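Side-chain contacts in histone-lysine N-methyltransferase family member SUVH9 (Arabidopsis thaliana, PDB 4NJ5), which plays a role in gene silencing, lacks methyltransferase activity and may bind methylated DNA to recruit RNA polymerase V to chromatin: residues A[144-147]-A[148-152]; A[84-87]-A[88-91]; A[164-167]-A[168-171]; A[64-68]-A[69-73]; A[449-452]-A[453-457]. One frame throughout, in Å; residues are numbered along the deposited sequence.

Interaction 1. Residues A[144-147]-A[148-152]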
loop_
_atom_site.group_PDB
_atom_site.type_symbol
_atom_site.label_atom_id
_atom_site.label_comp_id
_atom_site.label_asym_id
_atom_site.label_seq_id
_atom_site.Cartn_x
_atom_site.Cartn_y
_atom_site.Cartn_z
ATOM N N GLY A 144 34.510 -2.356 6.665
ATOM C CA GLY A 144 35.599 -1.402 6.752
ATOM C C GLY A 144 35.219 0.039 6.455
ATOM O O GLY A 144 36.043 0.819 5.977
ATOM N N GLN A 145 33.976 0.399 6.747
ATOM C CA GLN A 145 33.505 1.756 6.496
ATOM C C GLN A 145 33.265 2.506 7.802
ATOM O O GLN A 145 33.280 1.907 8.876
ATOM C CB GLN A 145 32.235 1.721 5.650
ATOM C CG GLN A 145 32.427 0.993 4.332
ATOM C CD GLN A 145 31.160 0.910 3.505
ATOM O OE1 GLN A 145 30.053 1.042 4.024
ATOM N NE2 GLN A 145 31.321 0.693 2.205
ATOM N N ASP A 146 33.061 3.817 7.712
ATOM C CA ASP A 146 32.713 4.593 8.898
ATOM C C ASP A 146 31.208 4.608 9.120
ATOM O O ASP A 146 30.468 3.854 8.485
ATOM C CB ASP A 146 33.274 6.022 8.841
ATOM C CG ASP A 146 32.776 6.818 7.642
ATOM O OD1 ASP A 146 31.725 6.478 7.057
ATOM O OD2 ASP A 146 33.446 7.809 7.289
ATOM N N ARG A 147 30.766 5.489 10.010
ATOM C CA ARG A 147 29.360 5.576 10.387
ATOM C C ARG A 147 28.468 6.098 9.262
ATOM O O ARG A 147 27.260 5.873 9.273
ATOM C CB ARG A 147 29.210 6.448 11.631
ATOM C CG ARG A 147 30.143 6.045 12.760
ATOM C CD ARG A 147 30.002 6.975 13.944
ATOM N NE ARG A 147 28.618 7.057 14.398
ATOM C CZ ARG A 147 28.210 7.805 15.416
ATOM N NH1 ARG A 147 26.930 7.816 15.758
ATOM N NH2 ARG A 147 29.083 8.539 16.091
ATOM N N LEU A 148 29.057 6.792 8.294
ATOM C CA LEU A 148 28.294 7.272 7.144
ATOM C C LEU A 148 28.545 6.428 5.895
ATOM O O LEU A 148 28.219 6.836 4.781
ATOM C CB LEU A 148 28.571 8.753 6.864
ATOM C CG LEU A 148 27.702 9.765 7.621
ATOM C CD1 LEU A 148 26.263 9.277 7.690
ATOM C CD2 LEU A 148 28.235 10.029 9.017
ATOM N N GLY A 149 29.122 5.247 6.093
ATOM C CA GLY A 149 29.327 4.304 5.008
ATOM C C GLY A 149 30.520 4.609 4.120
ATOM O O GLY A 149 30.704 3.971 3.087
ATOM N N ARG A 150 31.333 5.583 4.516
ATOM C CA ARG A 150 32.500 5.957 3.727
ATOM C C ARG A 150 33.634 4.960 3.940
ATOM O O ARG A 150 33.970 4.629 5.080
ATOM C CB ARG A 150 32.964 7.366 4.091
ATOM C CG ARG A 150 31.852 8.403 4.074
ATOM C CD ARG A 150 32.393 9.808 4.295
ATOM N NE ARG A 150 33.113 9.928 5.557
ATOM C CZ ARG A 150 33.624 11.061 6.024
ATOM N NH1 ARG A 150 33.492 12.187 5.334
ATOM N NH2 ARG A 150 34.263 11.070 7.185
ATOM N N GLN A 151 34.214 4.479 2.842
ATOM C CA GLN A 151 35.322 3.534 2.917
ATOM C C GLN A 151 36.475 4.145 3.710
ATOM O O GLN A 151 36.919 5.255 3.416
ATOM C CB GLN A 151 35.790 3.134 1.517
ATOM C CG GLN A 151 36.434 1.756 1.453
ATOM C CD GLN A 151 35.490 0.657 1.906
ATOM O OE1 GLN A 151 34.339 0.594 1.474
ATOM N NE2 GLN A 151 35.970 -0.211 2.792
ATOM N N ALA A 152 36.939 3.427 4.728
ATOM C CA ALA A 152 37.970 3.958 5.618
ATOM C C ALA A 152 39.164 3.018 5.769
ATOM O O ALA A 152 40.210 3.413 6.276
ATOM C CB ALA A 152 37.374 4.294 6.975
#
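Asp146 and Arg150 form a salt bridge across the tip of a tight loop. Arg150 NE lies 2.8 Å from Asp146 OD2 and bonds to its syn lone pair. The bond is nearly straight (171°), and OD2 sits at the edge of the guanidinium, almost in its plane; a weak bond from NH2 goes to the same oxygen. OD1 takes two backbone amides from opposite faces of the carboxylate: Arg150 N at 2.7 Å and Leu148 N at 3.0 Å. A chi1 of 59°, with CG between backbone N and carbonyl carbon, sets OD1 between the Leu148 amide, inside the type I turn Asp146 to Gly149, and the Arg150 amide just after it. Gly149 N closes the turn on Asp146 O at 3.1 Å. With an alanine here, the Leu148 and Arg150 amides would probably lose their shared acceptor and the guanidinium, without its mate, would be set free to turn. Behind the turn, Gln145 and Gln151 form a non-hydrogen-bonded antiparallel pair, flanked by Asp146 N to Arg150 O (2.9 Å) and Ala152 N to Gly144 O (3.0 Å). Their amides, 64° apart, join through Gln145 NE2 and Gln151 OE1 at 3.1 Å, while Gln151 NE2 bonds to Gly143 O and Glu153 O. Apolar packing is slight: polar bonds mainly shape this exposed SRA loop, the Asp146 carboxylate holding the turn, backbone and amide bonds the pair behind it.

Interaction 2. Residues A[84-87]-A[88-91]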
loop_
_atom_site.group_PDB
_atom_site.type_symbol
_atom_site.label_atom_id
_atom_site.label_comp_id
_atom_site.label_asym_id
_atom_site.label_seq_id
_atom_site.Cartn_x
_atom_site.Cartn_y
_atom_site.Cartn_z
ATOM N N PHE A 84 7.923 -2.342 0.109
ATOM C CA PHE A 84 8.094 -2.307 1.555
ATOM C C PHE A 84 8.644 -0.940 1.946
ATOM O O PHE A 84 9.284 -0.272 1.136
ATOM C CB PHE A 84 9.042 -3.423 1.996
ATOM C CG PHE A 84 8.597 -4.787 1.561
ATOM C CD1 PHE A 84 8.983 -5.299 0.333
ATOM C CD2 PHE A 84 7.770 -5.550 2.369
ATOM C CE1 PHE A 84 8.558 -6.548 -0.075
ATOM C CE2 PHE A 84 7.346 -6.801 1.968
ATOM C CZ PHE A 84 7.740 -7.300 0.744
ATOM N N PHE A 85 8.400 -0.524 3.185
ATOM C CA PHE A 85 8.762 0.831 3.601
ATOM C C PHE A 85 9.879 0.890 4.636
ATOM O O PHE A 85 10.410 1.960 4.922
ATOM C CB PHE A 85 7.531 1.567 4.122
ATOM C CG PHE A 85 6.417 1.646 3.127
ATOM C CD1 PHE A 85 6.552 2.411 1.980
ATOM C CD2 PHE A 85 5.231 0.957 3.334
ATOM C CE1 PHE A 85 5.525 2.491 1.056
ATOM C CE2 PHE A 85 4.197 1.034 2.417
ATOM C CZ PHE A 85 4.345 1.802 1.275
ATOM N N PHE A 86 10.229 -0.260 5.200
ATOM C CA PHE A 86 11.253 -0.314 6.231
ATOM C C PHE A 86 12.161 -1.518 6.033
ATOM O O PHE A 86 11.730 -2.555 5.523
ATOM C CB PHE A 86 10.612 -0.381 7.621
ATOM C CG PHE A 86 9.666 0.750 7.918
ATOM C CD1 PHE A 86 8.298 0.587 7.756
ATOM C CD2 PHE A 86 10.141 1.974 8.370
ATOM C CE1 PHE A 86 7.421 1.620 8.034
ATOM C CE2 PHE A 86 9.266 3.016 8.652
ATOM C CZ PHE A 86 7.904 2.837 8.484
ATOM N N ARG A 87 13.417 -1.380 6.443
ATOM C CA ARG A 87 14.363 -2.485 6.378
ATOM C C ARG A 87 13.906 -3.677 7.209
ATOM O O ARG A 87 13.979 -4.811 6.765
ATOM C CB ARG A 87 15.747 -2.030 6.837
ATOM C CG ARG A 87 16.416 -1.022 5.939
ATOM C CD ARG A 87 16.826 -1.647 4.629
ATOM N NE ARG A 87 18.262 -1.542 4.387
ATOM C CZ ARG A 87 19.122 -2.534 4.580
ATOM N NH1 ARG A 87 20.412 -2.360 4.338
ATOM N NH2 ARG A 87 18.683 -3.703 5.012
ATOM N N PHE A 88 13.431 -3.412 8.419
ATOM C CA PHE A 88 13.034 -4.478 9.336
ATOM C C PHE A 88 11.877 -5.279 8.752
ATOM O O PHE A 88 11.775 -6.499 8.940
ATOM C CB PHE A 88 12.631 -3.884 10.679
ATOM C CG PHE A 88 13.242 -4.579 11.859
ATOM C CD1 PHE A 88 12.701 -5.760 12.338
ATOM C CD2 PHE A 88 14.346 -4.041 12.499
ATOM C CE1 PHE A 88 13.256 -6.395 13.437
ATOM C CE2 PHE A 88 14.898 -4.671 13.593
ATOM C CZ PHE A 88 14.349 -5.849 14.064
ATOM N N GLU A 89 11.007 -4.574 8.038
ATOM C CA GLU A 89 9.901 -5.194 7.326
ATOM C C GLU A 89 10.408 -6.322 6.425
ATOM O O GLU A 89 9.789 -7.383 6.341
ATOM C CB GLU A 89 9.160 -4.137 6.500
ATOM C CG GLU A 89 7.831 -4.589 5.954
ATOM C CD GLU A 89 7.039 -3.451 5.329
ATOM O OE1 GLU A 89 7.555 -2.312 5.285
ATOM O OE2 GLU A 89 5.900 -3.699 4.879
ATOM N N LEU A 90 11.549 -6.094 5.776
ATOM C CA LEU A 90 12.168 -7.104 4.923
ATOM C C LEU A 90 12.564 -8.341 5.719
ATOM O O LEU A 90 12.550 -9.454 5.193
ATOM C CB LEU A 90 13.396 -6.529 4.219
ATOM C CG LEU A 90 13.129 -5.315 3.330
ATOM C CD1 LEU A 90 14.432 -4.772 2.761
ATOM C CD2 LEU A 90 12.164 -5.677 2.214
ATOM N N CYS A 91 12.926 -8.140 6.982
ATOM C CA CYS A 91 13.270 -9.250 7.861
ATOM C C CYS A 91 12.014 -10.035 8.193
ATOM O O CYS A 91 12.026 -11.270 8.206
ATOM C CB CYS A 91 13.922 -8.752 9.152
ATOM S SG CYS A 91 15.376 -7.728 8.909
#
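Glu89 reaches back from the first turn of helix 87-92 to the backbone just ahead of it. Among the polar contacts, Phe85 N bonds to Glu89 OE1 at 2.9 Å with an angle of 166°, approaching from above the carboxylate plane, and Phe86 N adds a weak bond to the same oxygen at 3.4 Å. The second oxygen, OE2, is held in a salt bridge by Arg20 of helix 8-35. An extended chain, with CG set opposite the backbone N (chi1 -168°), carries the acid the full way to these amides. With a leucine in its place, the Phe85 amide would probably be left without its acceptor and Arg20 without this countercharge. Two weak backbone bonds, from Leu90 N and Cys91 N, converge on Arg87 O as the helix begins. Two ring edges border the carboxylate: the edge of the Phe84 ring meets Glu89 OE2 through CD2 at 3.6 Å, ring and carboxylate standing almost perpendicular (88°), and the edge of the Phe86 ring brings CD1 to 3.9 Å from Glu89 OE1. The apolar part is the packing of Leu90 CD2 against Phe84 CD1, 3.7 Å apart. Phe86 also packs on helices 8-35 and 46-60. The whole is a buried strand-to-helix connection of the SRA domain, in which an acid on the opening turn of helix 87-92 binds the amides that follow strand 83-84.

Interaction 3. Residues A[164-167]-A[168-171]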
loop_
_atom_site.group_PDB
_atom_site.type_symbol
_atom_site.label_atom_id
_atom_site.label_comp_id
_atom_site.label_asym_id
_atom_site.label_seq_id
_atom_site.Cartn_x
_atom_site.Cartn_y
_atom_site.Cartn_z
ATOM N N MET A 164 29.446 -13.657 -0.965
ATOM C CA MET A 164 29.145 -13.264 -2.339
ATOM C C MET A 164 29.980 -14.100 -3.301
ATOM O O MET A 164 29.453 -14.675 -4.258
ATOM C CB MET A 164 29.433 -11.774 -2.558
ATOM C CG MET A 164 28.500 -10.823 -1.823
ATOM S SD MET A 164 26.807 -10.845 -2.452
ATOM C CE MET A 164 27.004 -10.010 -4.026
ATOM N N GLU A 165 31.284 -14.162 -3.035
ATOM C CA GLU A 165 32.207 -14.967 -3.832
ATOM C C GLU A 165 31.730 -16.413 -3.962
ATOM O O GLU A 165 31.684 -16.980 -5.055
ATOM C CB GLU A 165 33.606 -14.905 -3.208
ATOM C CG GLU A 165 34.453 -16.153 -3.398
ATOM C CD GLU A 165 34.950 -16.317 -4.817
ATOM O OE1 GLU A 165 35.077 -15.299 -5.530
ATOM O OE2 GLU A 165 35.221 -17.467 -5.216
ATOM N N ARG A 166 31.366 -16.995 -2.830
ATOM C CA ARG A 166 30.910 -18.369 -2.790
ATOM C C ARG A 166 29.608 -18.557 -3.565
ATOM O O ARG A 166 29.420 -19.570 -4.241
ATOM C CB ARG A 166 30.734 -18.826 -1.342
ATOM C CG ARG A 166 31.784 -19.821 -0.890
ATOM C CD ARG A 166 33.198 -19.307 -1.123
ATOM N NE ARG A 166 34.140 -20.411 -1.286
ATOM C CZ ARG A 166 34.555 -20.869 -2.462
ATOM N NH1 ARG A 166 34.129 -20.303 -3.584
ATOM N NH2 ARG A 166 35.406 -21.886 -2.518
ATOM N N SER A 167 28.711 -17.581 -3.469
ATOM C CA SER A 167 27.459 -17.648 -4.213
ATOM C C SER A 167 27.711 -17.575 -5.713
ATOM O O SER A 167 27.000 -18.210 -6.495
ATOM C CB SER A 167 26.482 -16.561 -3.762
ATOM O OG SER A 167 25.803 -16.959 -2.583
ATOM N N MET A 168 28.722 -16.807 -6.117
ATOM C CA MET A 168 29.140 -16.826 -7.516
ATOM C C MET A 168 29.608 -18.220 -7.881
ATOM O O MET A 168 29.216 -18.773 -8.908
ATOM C CB MET A 168 30.280 -15.846 -7.787
ATOM C CG MET A 168 30.849 -15.995 -9.197
ATOM S SD MET A 168 32.263 -14.937 -9.551
ATOM C CE MET A 168 33.472 -15.607 -8.409
ATOM N N TYR A 169 30.454 -18.778 -7.022
ATOM C CA TYR A 169 31.047 -20.086 -7.265
ATOM C C TYR A 169 30.000 -21.188 -7.381
ATOM O O TYR A 169 30.071 -22.019 -8.284
ATOM C CB TYR A 169 32.050 -20.421 -6.160
ATOM C CG TYR A 169 32.672 -21.797 -6.265
ATOM C CD1 TYR A 169 33.836 -22.002 -6.995
ATOM C CD2 TYR A 169 32.104 -22.887 -5.619
ATOM C CE1 TYR A 169 34.409 -23.255 -7.085
ATOM C CE2 TYR A 169 32.667 -24.140 -5.706
ATOM C CZ TYR A 169 33.820 -24.320 -6.438
ATOM O OH TYR A 169 34.387 -25.571 -6.525
ATOM N N TYR A 170 29.029 -21.193 -6.471
ATOM C CA TYR A 170 28.039 -22.268 -6.435
ATOM C C TYR A 170 26.780 -21.951 -7.241
ATOM O O TYR A 170 25.812 -22.708 -7.212
ATOM C CB TYR A 170 27.677 -22.626 -4.989
ATOM C CG TYR A 170 28.825 -23.219 -4.199
ATOM C CD1 TYR A 170 29.199 -24.547 -4.369
ATOM C CD2 TYR A 170 29.530 -22.453 -3.283
ATOM C CE1 TYR A 170 30.250 -25.093 -3.649
ATOM C CE2 TYR A 170 30.579 -22.987 -2.560
ATOM C CZ TYR A 170 30.939 -24.305 -2.747
ATOM O OH TYR A 170 31.979 -24.834 -2.019
ATOM N N GLY A 171 26.805 -20.834 -7.964
ATOM C CA GLY A 171 25.691 -20.432 -8.804
ATOM C C GLY A 171 24.410 -20.163 -8.037
ATOM O O GLY A 171 23.317 -20.481 -8.504
#
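Arg166 and Tyr169, one turn apart near the end of helix 159-169, run side by side, the guanidinium over the ring face but tilted 56° to it. CZ lies 4.7 Å from the centroid of the Tyr169 ring and 22° off its normal, the geometry of a cation-pi pair; NH1 comes closest, 3.3 Å from Tyr169 CB. On this more exposed side, Glu165 OE2 is near Arg166 NH1, but well out of the guanidinium plane, so charge alone links them. Arg166 CG meets the edge of the Tyr170 ring at CE2, 3.8 Å away, and Glu115 OE2 forms a salt bridge with Arg166 NE and a hydrogen bond with Tyr170 OH.

The inner side is firmer: Met164, Ser167 and Met168 pack on Ile199, and Ser167 OG bonds to Ala118 O. Gly171, at positive phi, ends the helix in a Schellman motif. The arginine charge probably faces two carboxylates, Glu115 by a salt bridge and Glu165 by charge alone, as well as the Tyr169 ring, which is likely to restrain its swing.

Interaction 4. Residues A[64-68]-A[69-73]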
loop_
_atom_site.group_PDB
_atom_site.type_symbol
_atom_site.label_atom_id
_atom_site.label_comp_id
_atom_site.label_asym_id
_atom_site.label_seq_id
_atom_site.Cartn_x
_atom_site.Cartn_y
_atom_site.Cartn_z
ATOM N N TRP A 64 7.833 -14.329 12.067
ATOM C CA TRP A 64 8.647 -14.061 10.888
ATOM C C TRP A 64 8.606 -15.222 9.906
ATOM O O TRP A 64 8.410 -16.372 10.295
ATOM C CB TRP A 64 10.103 -13.808 11.279
ATOM C CG TRP A 64 10.350 -12.488 11.922
ATOM C CD1 TRP A 64 9.419 -11.632 12.432
ATOM C CD2 TRP A 64 11.621 -11.862 12.117
ATOM N NE1 TRP A 64 10.033 -10.514 12.940
ATOM C CE2 TRP A 64 11.386 -10.631 12.757
ATOM C CE3 TRP A 64 12.937 -12.227 11.817
ATOM C CZ2 TRP A 64 12.416 -9.760 13.102
ATOM C CZ3 TRP A 64 13.959 -11.363 12.159
ATOM C CH2 TRP A 64 13.693 -10.143 12.794
ATOM N N MET A 65 8.798 -14.911 8.630
ATOM C CA MET A 65 8.981 -15.933 7.609
ATOM C C MET A 65 10.475 -16.120 7.405
ATOM O O MET A 65 11.247 -15.204 7.679
ATOM C CB MET A 65 8.341 -15.487 6.296
ATOM C CG MET A 65 6.883 -15.094 6.413
ATOM S SD MET A 65 6.270 -14.450 4.851
ATOM C CE MET A 65 6.636 -15.831 3.770
ATOM N N ASN A 66 10.876 -17.295 6.922
ATOM C CA ASN A 66 12.287 -17.593 6.666
ATOM C C ASN A 66 13.163 -17.189 7.851
ATOM O O ASN A 66 14.152 -16.474 7.695
ATOM C CB ASN A 66 12.752 -16.890 5.385
ATOM C CG ASN A 66 14.126 -17.347 4.924
ATOM O OD1 ASN A 66 14.506 -18.503 5.104
ATOM N ND2 ASN A 66 14.881 -16.433 4.327
ATOM N N ARG A 67 12.764 -17.624 9.041
ATOM C CA ARG A 67 13.453 -17.255 10.271
ATOM C C ARG A 67 14.882 -17.788 10.296
ATOM O O ARG A 67 15.804 -17.098 10.732
ATOM C CB ARG A 67 12.677 -17.774 11.484
ATOM C CG ARG A 67 13.401 -17.622 12.813
ATOM C CD ARG A 67 13.529 -16.166 13.219
ATOM N NE ARG A 67 13.966 -16.033 14.605
ATOM C CZ ARG A 67 13.153 -16.108 15.654
ATOM N NH1 ARG A 67 13.635 -15.977 16.882
ATOM N NH2 ARG A 67 11.855 -16.315 15.473
ATOM N N ASP A 68 15.058 -19.015 9.816
ATOM C CA ASP A 68 16.363 -19.666 9.833
ATOM C C ASP A 68 17.230 -19.286 8.632
ATOM O O ASP A 68 18.365 -19.757 8.505
ATOM C CB ASP A 68 16.213 -21.194 9.942
ATOM C CG ASP A 68 15.336 -21.783 8.846
ATOM O OD1 ASP A 68 15.034 -21.070 7.861
ATOM O OD2 ASP A 68 14.956 -22.967 8.964
ATOM N N LYS A 69 16.685 -18.444 7.753
ATOM C CA LYS A 69 17.391 -17.991 6.548
ATOM C C LYS A 69 17.817 -19.111 5.595
ATOM O O LYS A 69 18.596 -18.880 4.670
ATOM C CB LYS A 69 18.600 -17.124 6.922
ATOM C CG LYS A 69 18.340 -15.627 6.864
ATOM C CD LYS A 69 19.143 -14.878 7.919
ATOM C CE LYS A 69 20.585 -15.350 7.954
ATOM N NZ LYS A 69 21.235 -15.201 6.624
ATOM N N ARG A 70 17.291 -20.315 5.805
ATOM C CA ARG A 70 17.722 -21.476 5.025
ATOM C C ARG A 70 17.122 -21.525 3.619
ATOM O O ARG A 70 17.388 -22.452 2.854
ATOM C CB ARG A 70 17.425 -22.777 5.778
ATOM C CG ARG A 70 18.176 -22.910 7.099
ATOM C CD ARG A 70 17.873 -24.233 7.792
ATOM N NE ARG A 70 18.488 -24.307 9.116
ATOM C CZ ARG A 70 17.828 -24.572 10.240
ATOM N NH1 ARG A 70 16.521 -24.798 10.209
ATOM N NH2 ARG A 70 18.476 -24.616 11.396
ATOM N N ILE A 71 16.323 -20.521 3.278
ATOM C CA ILE A 71 15.705 -20.461 1.959
ATOM C C ILE A 71 16.547 -19.656 0.977
ATOM O O ILE A 71 16.791 -18.469 1.186
ATOM C CB ILE A 71 14.291 -19.853 2.025
ATOM C CG1 ILE A 71 13.359 -20.769 2.819
ATOM C CG2 ILE A 71 13.748 -19.616 0.622
ATOM C CD1 ILE A 71 11.906 -20.369 2.752
ATOM N N VAL A 72 16.995 -20.308 -0.088
ATOM C CA VAL A 72 17.695 -19.611 -1.159
ATOM C C VAL A 72 16.760 -19.460 -2.355
ATOM O O VAL A 72 15.975 -20.362 -2.660
ATOM C CB VAL A 72 19.036 -20.310 -1.548
ATOM C CG1 VAL A 72 19.372 -21.412 -0.554
ATOM C CG2 VAL A 72 18.997 -20.852 -2.972
ATOM N N GLY A 73 16.822 -18.307 -3.012
ATOM C CA GLY A 73 15.940 -18.033 -4.130
ATOM C C GLY A 73 14.656 -17.371 -3.676
ATOM O O GLY A 73 14.658 -16.596 -2.725
HETATM O O HOH W 1 17.733 -16.642 3.200
#
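Arg70 folds back along Asp68, two residues earlier, and each part of its chain meets the carboxylate. CB begins 3.6 Å from Asp68 OD1, CG passes 3.5 Å from Asp68 CG, and CD comes to 3.4 Å from Asp68 OD2. NE and CZ pass close to that oxygen, Arg70 CZ 3.5 Å from Asp68 OD2. The chain is extended from CG to NE, which carries the guanidinium past the acid with one face toward Asp68 CB, offset toward its rim. At the tip NH1 closes a salt bridge to Asp68 OD2 at 2.7 Å, the two flat groups inclined by 59°. The backbone secures the same acid: Arg70 N bonds to Asp68 OD1 at 3.1 Å, nearly straight at 168°, though from above the carboxylate plane. Asp68 thus grips Arg70 through both oxygens.

Beside this pair, Asn66 opens a type I turn that ends at Lys69. Its OD1 accepts from Ile71 N at 3.3 Å and touches the Ile71 side chain, while ND2 donates to Gly94 O and to water 1, 3.1 Å away. That water in turn donates to the carbonyls of Lys69 and Ile71, tying the asparagine amide to the turn's end and just beyond. Trp64 packs on helices 46-60 and 87-92, Lys69 NZ reaches Asp104 and Phe105 O of strand 103-106, and the Ile71 carbonyl receives Arg175 of strand 174-180.

Interaction 5. Residues A[449-452]-A[453-457]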
loop_
_atom_site.group_PDB
_atom_site.type_symbol
_atom_site.label_atom_id
_atom_site.label_comp_id
_atom_site.label_asym_id
_atom_site.label_seq_id
_atom_site.Cartn_x
_atom_site.Cartn_y
_atom_site.Cartn_z
ATOM N N MET A 449 -27.556 3.668 -5.804
ATOM C CA MET A 449 -26.831 4.706 -6.510
ATOM C C MET A 449 -26.916 4.479 -8.006
ATOM O O MET A 449 -26.765 3.354 -8.488
ATOM C CB MET A 449 -25.361 4.712 -6.089
ATOM C CG MET A 449 -25.149 4.870 -4.601
ATOM S SD MET A 449 -23.407 4.909 -4.152
ATOM C CE MET A 449 -22.877 6.389 -5.000
ATOM N N ASP A 450 -27.162 5.554 -8.739
ATOM C CA ASP A 450 -27.060 5.513 -10.185
ATOM C C ASP A 450 -25.717 6.121 -10.574
ATOM O O ASP A 450 -25.366 7.211 -10.115
ATOM C CB ASP A 450 -28.209 6.291 -10.825
ATOM C CG ASP A 450 -28.241 6.142 -12.330
ATOM O OD1 ASP A 450 -29.127 5.424 -12.841
ATOM O OD2 ASP A 450 -27.378 6.736 -13.004
ATOM N N VAL A 451 -24.964 5.403 -11.402
ATOM C CA VAL A 451 -23.682 5.889 -11.898
ATOM C C VAL A 451 -23.620 5.830 -13.420
ATOM O O VAL A 451 -22.542 5.723 -14.003
ATOM C CB VAL A 451 -22.496 5.090 -11.307
ATOM C CG1 VAL A 451 -22.372 5.342 -9.812
ATOM C CG2 VAL A 451 -22.651 3.601 -11.596
ATOM N N SER A 452 -24.778 5.908 -14.062
ATOM C CA SER A 452 -24.856 5.810 -15.514
ATOM C C SER A 452 -24.722 7.171 -16.193
ATOM O O SER A 452 -24.528 7.248 -17.402
ATOM C CB SER A 452 -26.180 5.163 -15.924
ATOM O OG SER A 452 -27.279 5.982 -15.554
ATOM N N LYS A 453 -24.835 8.239 -15.411
ATOM C CA LYS A 453 -24.817 9.594 -15.949
ATOM C C LYS A 453 -23.741 10.443 -15.295
ATOM O O LYS A 453 -22.944 11.083 -15.973
ATOM C CB LYS A 453 -26.192 10.248 -15.762
ATOM C CG LYS A 453 -27.317 9.594 -16.537
ATOM C CD LYS A 453 -28.647 10.290 -16.281
ATOM C CE LYS A 453 -29.760 9.700 -17.132
ATOM N NZ LYS A 453 -29.446 9.793 -18.583
ATOM N N MET A 454 -23.738 10.442 -13.969
ATOM C CA MET A 454 -22.776 11.212 -13.200
ATOM C C MET A 454 -22.009 10.287 -12.263
ATOM O O MET A 454 -22.609 9.498 -11.529
ATOM C CB MET A 454 -23.485 12.326 -12.426
ATOM C CG MET A 454 -24.151 13.352 -13.345
ATOM S SD MET A 454 -25.561 14.213 -12.620
ATOM C CE MET A 454 -24.755 15.162 -11.332
ATOM N N ARG A 455 -20.682 10.380 -12.311
ATOM C CA ARG A 455 -19.806 9.469 -11.585
ATOM C C ARG A 455 -18.400 10.049 -11.502
ATOM O O ARG A 455 -18.048 10.953 -12.261
ATOM C CB ARG A 455 -19.737 8.131 -12.315
ATOM C CG ARG A 455 -19.466 8.288 -13.802
ATOM C CD ARG A 455 -18.846 7.049 -14.398
ATOM N NE ARG A 455 -19.768 5.919 -14.436
ATOM C CZ ARG A 455 -19.384 4.661 -14.622
ATOM N NH1 ARG A 455 -18.096 4.378 -14.771
ATOM N NH2 ARG A 455 -20.281 3.687 -14.649
ATOM N N ASN A 456 -17.599 9.519 -10.581
ATOM C CA ASN A 456 -16.192 9.891 -10.462
ATOM C C ASN A 456 -15.287 8.732 -10.877
ATOM O O ASN A 456 -15.762 7.716 -11.389
ATOM C CB ASN A 456 -15.862 10.302 -9.030
ATOM C CG ASN A 456 -15.836 9.119 -8.069
ATOM O OD1 ASN A 456 -16.577 8.148 -8.236
ATOM N ND2 ASN A 456 -14.981 9.201 -7.056
ATOM N N VAL A 457 -13.989 8.889 -10.635
ATOM C CA VAL A 457 -12.989 7.897 -11.027
ATOM C C VAL A 457 -13.294 6.512 -10.448
ATOM O O VAL A 457 -13.170 5.494 -11.140
ATOM C CB VAL A 457 -11.558 8.358 -10.624
ATOM C CG1 VAL A 457 -11.489 8.702 -9.134
ATOM C CG2 VAL A 457 -10.516 7.309 -10.994
HETATM O O HOH W 2 -25.706 8.716 -12.681
#
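The Arg455 guanidinium presents its edge to the Val451 carbonyl, whose C and O both lie close to its plane, in the bend between strands 448-450 and 454-455 of the SET domain, where Asp450 forms an Asx turn. The arginine grips the one oxygen side-on: Arg455 NE lies 2.8 Å from Val451 O, and Arg455 NH2 lies 3.1 Å from Val451 O. The NE bond lies in the carbonyl plane, whereas NH2 stands above it. Tyr279 and Tyr460 add cation-pi contacts to the same arginine, and Val451 CG2 packs 3.9 Å from Arg455 NH2. The carboxylate of Asp450 is the second flat group: Ser452 N bonds to Asp450 OD2 at 2.9 Å, from above the carboxylate plane, with an angle of 160°. Ser452 OG donates to the syn lone pair of Asp450 OD2 at 2.7 Å. The serine hydroxyl is put there by a chi1 of 64°, which places OG between its own backbone N and carbonyl carbon.

These bonds lie within the bend. The first strand pairs with 393-395 and the second runs parallel to 280-281, so the chain passes here from one two-stranded sheet into the other. Because Arg455 holds a main-chain carbonyl by two N-H groups, its rotation about the last bonds is probably restricted. Water 2 bridges the turn: it accepts from Lys453 N at 2.9 Å and lies 2.6 Å from Asp450 OD2.

In the fold
Interactions 2 and 4 touch directly: Phe88 CE1 packs 3.5 Å from Trp64 CZ2, so the start of helix 87-92 leans on the loop at 64-68. Interaction 3 comes near interaction 4, with nearest atoms about 7 Å apart, but does not meet it. Interaction 1 touches none of the others; its nearest atoms are about 10 Å from interaction 2 and about 13 Å from interaction 3, although these three share the SRA domain. Interaction 5 belongs to the SET domain across the chain's centre, its centre 58 Å from those of interactions 1 and 3. None of the five lies at the triangular three-zinc cluster of the pre-SET region.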